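Long-range contacts in caspase-3 (Porites astreoides, PDB 6WI4), which is a coral caspase, a cysteine protease that probably cleaves proteins after aspartate during apoptosis: residues R11-I16 and T75-Y80; T153-Y158 and V215-S220. All blocks are in the same frame, centred on the assembly; numbering follows the deposited sequence.

Contact 1: R11-I16 and T75-Y80; sequences RGIAVI and TNHTPY
Ile13 and Tyr80 meet where the loop after helix 62-73 passes the N-terminal part of strand 13-18, one of the parallel strands in the central sheet of the caspase fold. The two side chains slant across each other: CD1 of Ile13 comes within 3.9 Å of Tyr80 CE2, obliquely to the ring, while its CG1 lies about equally far from Tyr80 CE2 (4.0 Å) and from the hydroxyl oxygen OH (4.1 Å). With CG1 of Ile13 on the backbone N side (chi1 -61°) and the chain then extended, CD1 also reaches Thr75 CG2, tip to tip, at 3.9 Å.

The Tyr80 ring is held between two surfaces. Pro79 CG stands over the centre of one face, and the backbone of Gly12 lies against the opposite face, displaced toward the rim, with Gly12 CA 3.5 Å from Tyr80 CD1. Nearby, Arg11 O lies 3.4 Å from Tyr80 CB. Pro79 and Tyr80 are the last two residues of the type I turn from His77, closed by Tyr80 N to His77 O.

Thr75 CG2 also sits 3.7 Å above the centre of the His77 ring, whose NE2 is hydrogen-bonded to Met72 O of helix 62-73. No direct hydrogen bond joins the segments; instead one water, in the imidazole plane at the ring's edge, accepts from Ile13 N and lies 2.9 Å from His77 ND1.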
# COMPACT_ATOMS: atom_id res chain seq x y z
N ARG A 11 -16.19 -7.53 -2.38
CA ARG A 11 -15.11 -8.45 -2.02
C ARG A 11 -14.64 -8.25 -0.60
O ARG A 11 -14.15 -9.19 0.04
CB ARG A 11 -13.93 -8.27 -2.97
CG ARG A 11 -14.23 -8.55 -4.43
CD ARG A 11 -14.28 -10.05 -4.72
NE ARG A 11 -14.01 -10.26 -6.14
CZ ARG A 11 -14.94 -10.53 -7.06
NH1 ARG A 11 -14.58 -10.68 -8.33
NH2 ARG A 11 -16.21 -10.66 -6.71
N GLY A 12 -14.75 -7.04 -0.08
CA GLY A 12 -14.21 -6.72 1.22
C GLY A 12 -14.07 -5.22 1.34
O GLY A 12 -14.48 -4.46 0.46
N ILE A 13 -13.50 -4.81 2.45
CA ILE A 13 -13.24 -3.40 2.72
C ILE A 13 -11.84 -3.06 2.25
O ILE A 13 -10.91 -3.87 2.40
CB ILE A 13 -13.41 -3.09 4.22
CG1 ILE A 13 -14.85 -3.41 4.66
CG2 ILE A 13 -13.07 -1.63 4.53
CD1 ILE A 13 -15.00 -3.50 6.16
N ALA A 14 -11.68 -1.87 1.68
CA ALA A 14 -10.38 -1.35 1.29
C ALA A 14 -10.19 0.01 1.94
O ALA A 14 -10.93 0.95 1.63
CB ALA A 14 -10.25 -1.23 -0.23
N VAL A 15 -9.24 0.11 2.84
CA VAL A 15 -8.93 1.35 3.54
C VAL A 15 -7.83 2.11 2.80
O VAL A 15 -6.83 1.52 2.39
CB VAL A 15 -8.49 1.05 4.99
CG1 VAL A 15 -8.01 2.33 5.67
CG2 VAL A 15 -9.61 0.38 5.76
N ILE A 16 -8.01 3.42 2.66
CA ILE A 16 -6.97 4.33 2.18
C ILE A 16 -6.77 5.41 3.22
O ILE A 16 -7.70 6.16 3.51
CB ILE A 16 -7.32 4.97 0.83
CG1 ILE A 16 -7.56 3.90 -0.23
CG2 ILE A 16 -6.22 5.94 0.40
CD1 ILE A 16 -8.19 4.49 -1.49
N THR A 75 -14.38 -5.81 12.81
CA THR A 75 -15.40 -6.00 11.79
C THR A 75 -15.64 -7.48 11.54
O THR A 75 -14.71 -8.30 11.62
CB THR A 75 -14.96 -5.30 10.49
OG1 THR A 75 -15.05 -3.88 10.64
CG2 THR A 75 -15.81 -5.73 9.30
N ASN A 76 -16.90 -7.84 11.30
CA ASN A 76 -17.26 -9.18 10.86
C ASN A 76 -16.96 -9.31 9.37
O ASN A 76 -17.67 -8.75 8.53
CB ASN A 76 -18.74 -9.46 11.13
CG ASN A 76 -19.21 -10.74 10.47
OD1 ASN A 76 -18.44 -11.68 10.30
ND2 ASN A 76 -20.49 -10.79 10.08
N HIS A 77 -15.89 -10.05 9.04
CA HIS A 77 -15.48 -10.21 7.66
C HIS A 77 -16.04 -11.49 7.03
O HIS A 77 -15.68 -11.81 5.90
CB HIS A 77 -13.95 -10.19 7.55
CG HIS A 77 -13.33 -8.87 7.91
ND1 HIS A 77 -13.14 -7.86 6.99
CD2 HIS A 77 -12.86 -8.41 9.09
CE1 HIS A 77 -12.57 -6.83 7.59
NE2 HIS A 77 -12.38 -7.14 8.86
N THR A 78 -16.93 -12.21 7.73
CA THR A 78 -17.57 -13.37 7.13
C THR A 78 -18.22 -13.09 5.77
O THR A 78 -18.11 -13.96 4.88
CB THR A 78 -18.59 -13.95 8.12
OG1 THR A 78 -17.92 -14.28 9.35
CG2 THR A 78 -19.27 -15.20 7.55
N PRO A 79 -18.88 -11.96 5.52
CA PRO A 79 -19.45 -11.74 4.18
C PRO A 79 -18.42 -11.39 3.11
O PRO A 79 -18.80 -11.24 1.95
CB PRO A 79 -20.43 -10.57 4.39
CG PRO A 79 -19.97 -9.90 5.61
CD PRO A 79 -19.35 -10.94 6.48
N TYR A 80 -17.14 -11.31 3.46
CA TYR A 80 -16.12 -10.84 2.55
C TYR A 80 -15.13 -11.95 2.21
O TYR A 80 -14.99 -12.93 2.95
CB TYR A 80 -15.35 -9.66 3.15
CG TYR A 80 -16.21 -8.47 3.50
CD1 TYR A 80 -17.13 -7.97 2.59
CD2 TYR A 80 -16.11 -7.86 4.73
CE1 TYR A 80 -17.92 -6.87 2.91
CE2 TYR A 80 -16.90 -6.77 5.07
CZ TYR A 80 -17.80 -6.29 4.15
OH TYR A 80 -18.57 -5.19 4.49
O HOH W 1 -12.69 -6.87 4.30

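Contact 2: T153-Y158 and V215-S220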
# COMPACT_ATOMS: atom_id res chain seq x y z
N THR A 153 9.23 0.88 -2.17
CA THR A 153 10.69 0.96 -2.35
C THR A 153 11.33 -0.23 -1.62
O THR A 153 10.68 -1.26 -1.39
CB THR A 153 11.21 2.35 -1.94
OG1 THR A 153 12.58 2.48 -2.36
CG2 THR A 153 11.12 2.61 -0.43
N VAL A 154 12.62 -0.12 -1.33
CA VAL A 154 13.43 -1.18 -0.74
C VAL A 154 13.83 -0.73 0.66
O VAL A 154 14.05 0.47 0.87
CB VAL A 154 14.65 -1.48 -1.62
CG1 VAL A 154 15.70 -2.34 -0.88
CG2 VAL A 154 14.22 -2.13 -2.91
N PRO A 155 13.91 -1.62 1.65
CA PRO A 155 14.32 -1.20 2.99
C PRO A 155 15.62 -0.41 2.96
O PRO A 155 16.61 -0.83 2.33
CB PRO A 155 14.47 -2.52 3.74
CG PRO A 155 13.44 -3.39 3.11
CD PRO A 155 13.47 -3.03 1.64
N GLY A 156 15.60 0.74 3.62
CA GLY A 156 16.75 1.62 3.72
C GLY A 156 16.72 2.82 2.79
O GLY A 156 17.59 3.68 2.89
N TYR A 157 15.73 2.90 1.91
CA TYR A 157 15.77 3.86 0.82
C TYR A 157 14.57 4.79 0.83
O TYR A 157 13.48 4.43 1.29
CB TYR A 157 15.82 3.13 -0.52
CG TYR A 157 17.11 2.38 -0.79
CD1 TYR A 157 18.17 3.01 -1.42
CD2 TYR A 157 17.24 1.05 -0.43
CE1 TYR A 157 19.35 2.33 -1.69
CE2 TYR A 157 18.42 0.35 -0.69
CZ TYR A 157 19.46 1.01 -1.33
OH TYR A 157 20.63 0.34 -1.60
N TYR A 158 14.79 5.99 0.28
CA TYR A 158 13.70 6.89 -0.05
C TYR A 158 12.76 6.26 -1.08
O TYR A 158 13.12 5.34 -1.82
CB TYR A 158 14.25 8.18 -0.67
CG TYR A 158 15.00 9.12 0.25
CD1 TYR A 158 14.41 9.64 1.39
CD2 TYR A 158 16.30 9.51 -0.07
CE1 TYR A 158 15.09 10.53 2.20
CE2 TYR A 158 16.99 10.40 0.74
CZ TYR A 158 16.38 10.90 1.87
OH TYR A 158 17.07 11.79 2.68
N VAL A 215 13.27 0.86 -6.81
CA VAL A 215 12.88 -0.53 -7.00
C VAL A 215 11.80 -0.79 -5.97
O VAL A 215 11.99 -0.45 -4.80
CB VAL A 215 14.08 -1.47 -6.77
CG1 VAL A 215 13.66 -2.91 -6.71
CG2 VAL A 215 15.14 -1.27 -7.86
N SER A 216 10.66 -1.35 -6.39
CA SER A 216 9.63 -1.69 -5.41
C SER A 216 9.81 -3.14 -4.97
O SER A 216 10.53 -3.92 -5.60
CB SER A 216 8.23 -1.45 -5.97
OG SER A 216 8.00 -2.16 -7.18
N SER A 217 9.19 -3.48 -3.84
CA SER A 217 9.40 -4.81 -3.28
C SER A 217 8.10 -5.36 -2.74
O SER A 217 7.26 -4.61 -2.22
CB SER A 217 10.47 -4.78 -2.18
OG SER A 217 10.12 -3.91 -1.12
N VAL A 218 7.91 -6.67 -2.86
CA VAL A 218 6.72 -7.31 -2.33
C VAL A 218 7.16 -8.36 -1.32
O VAL A 218 8.10 -9.12 -1.58
CB VAL A 218 5.84 -7.92 -3.44
CG1 VAL A 218 6.59 -8.88 -4.34
CG2 VAL A 218 4.63 -8.61 -2.83
N VAL A 219 6.51 -8.38 -0.16
CA VAL A 219 6.72 -9.40 0.86
C VAL A 219 5.47 -10.26 0.87
O VAL A 219 4.38 -9.78 1.21
CB VAL A 219 6.97 -8.79 2.25
CG1 VAL A 219 7.19 -9.91 3.27
CG2 VAL A 219 8.16 -7.82 2.24
N SER A 220 5.59 -11.54 0.49
CA SER A 220 4.41 -12.37 0.31
C SER A 220 4.41 -13.53 1.30
O SER A 220 5.36 -14.32 1.34
CB SER A 220 4.33 -12.92 -1.11
OG SER A 220 3.23 -13.82 -1.18
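Ser217 OG donates to Thr153 O over 2.7 Å, the one hydrogen bond between these segments. The hydroxyl lies in the carbonyl plane and meets the oxygen nearly head-on, at a C=O...OG angle of 159°. A chi1 of 59° puts OG between the backbone N and the carbonyl carbon of Ser217, from where it reaches across to Thr153. Replacing Ser217 by an alanine takes away the hydroxyl and is likely to leave Thr153 O without this donor, and the segment after strand 147-151 less firmly tied to strand 217-220.

A second, weaker polar approach runs the other way: Thr153 CA lies 3.1 Å from Val215 O, a CA-H...O contact with an angle of 138° at the hydrogen. The same Val215 O touches Val154 CG2 at 3.4 Å. Beyond it the two valines lie side by side and point the same way, Val154 CG2 being 3.9 Å from Val215 CG1.

In the caspase fold this is where the chain leaves strand 147-151 beside its antiparallel neighbour 217-220, the last strand of the sheet within this chain. The backbone bond between Ser217 and Tyr151 is one link of that pairing, and the serine hydroxyl adds a grip on Thr153, two residues past the end of strand 147-151. The chain then makes a type II turn from Val154 to Tyr157, where Gly156 and Tyr157 form a G1 beta bulge opposite Gln131. Tyr158 packs on an apolar side chain of the bound peptide, and Tyr158 O accepts from Thr153 OG1 at 3.0 Å, with the hydroxyl tilted out of the carbonyl plane.

How the contacts relate
From the N terminus the chain enters strand 13-18, goes through helix 36-49, strand 53-58 and helix 62-73, and closes its first loop at contact 1, its closest ends 59 residues apart, just before strand 83-88. It then adds strands 83-88, 123-128 and 147-151 before contact 2 opens. That second loop, its closest ends 57 residues apart, includes helices 168-180 and 186-197 and ends at strand 217-220. The contacts therefore follow in series, neither nesting nor crossing. Both reach the same sheet, on opposite sides of the chain's centre: contact 1 joins a helix-to-strand loop to an inner strand, contact 2 the segment leading into strand 156-162, whose Tyr158 packs on the bound peptide, to the last strand within this chain. Their centres are 26 Å apart.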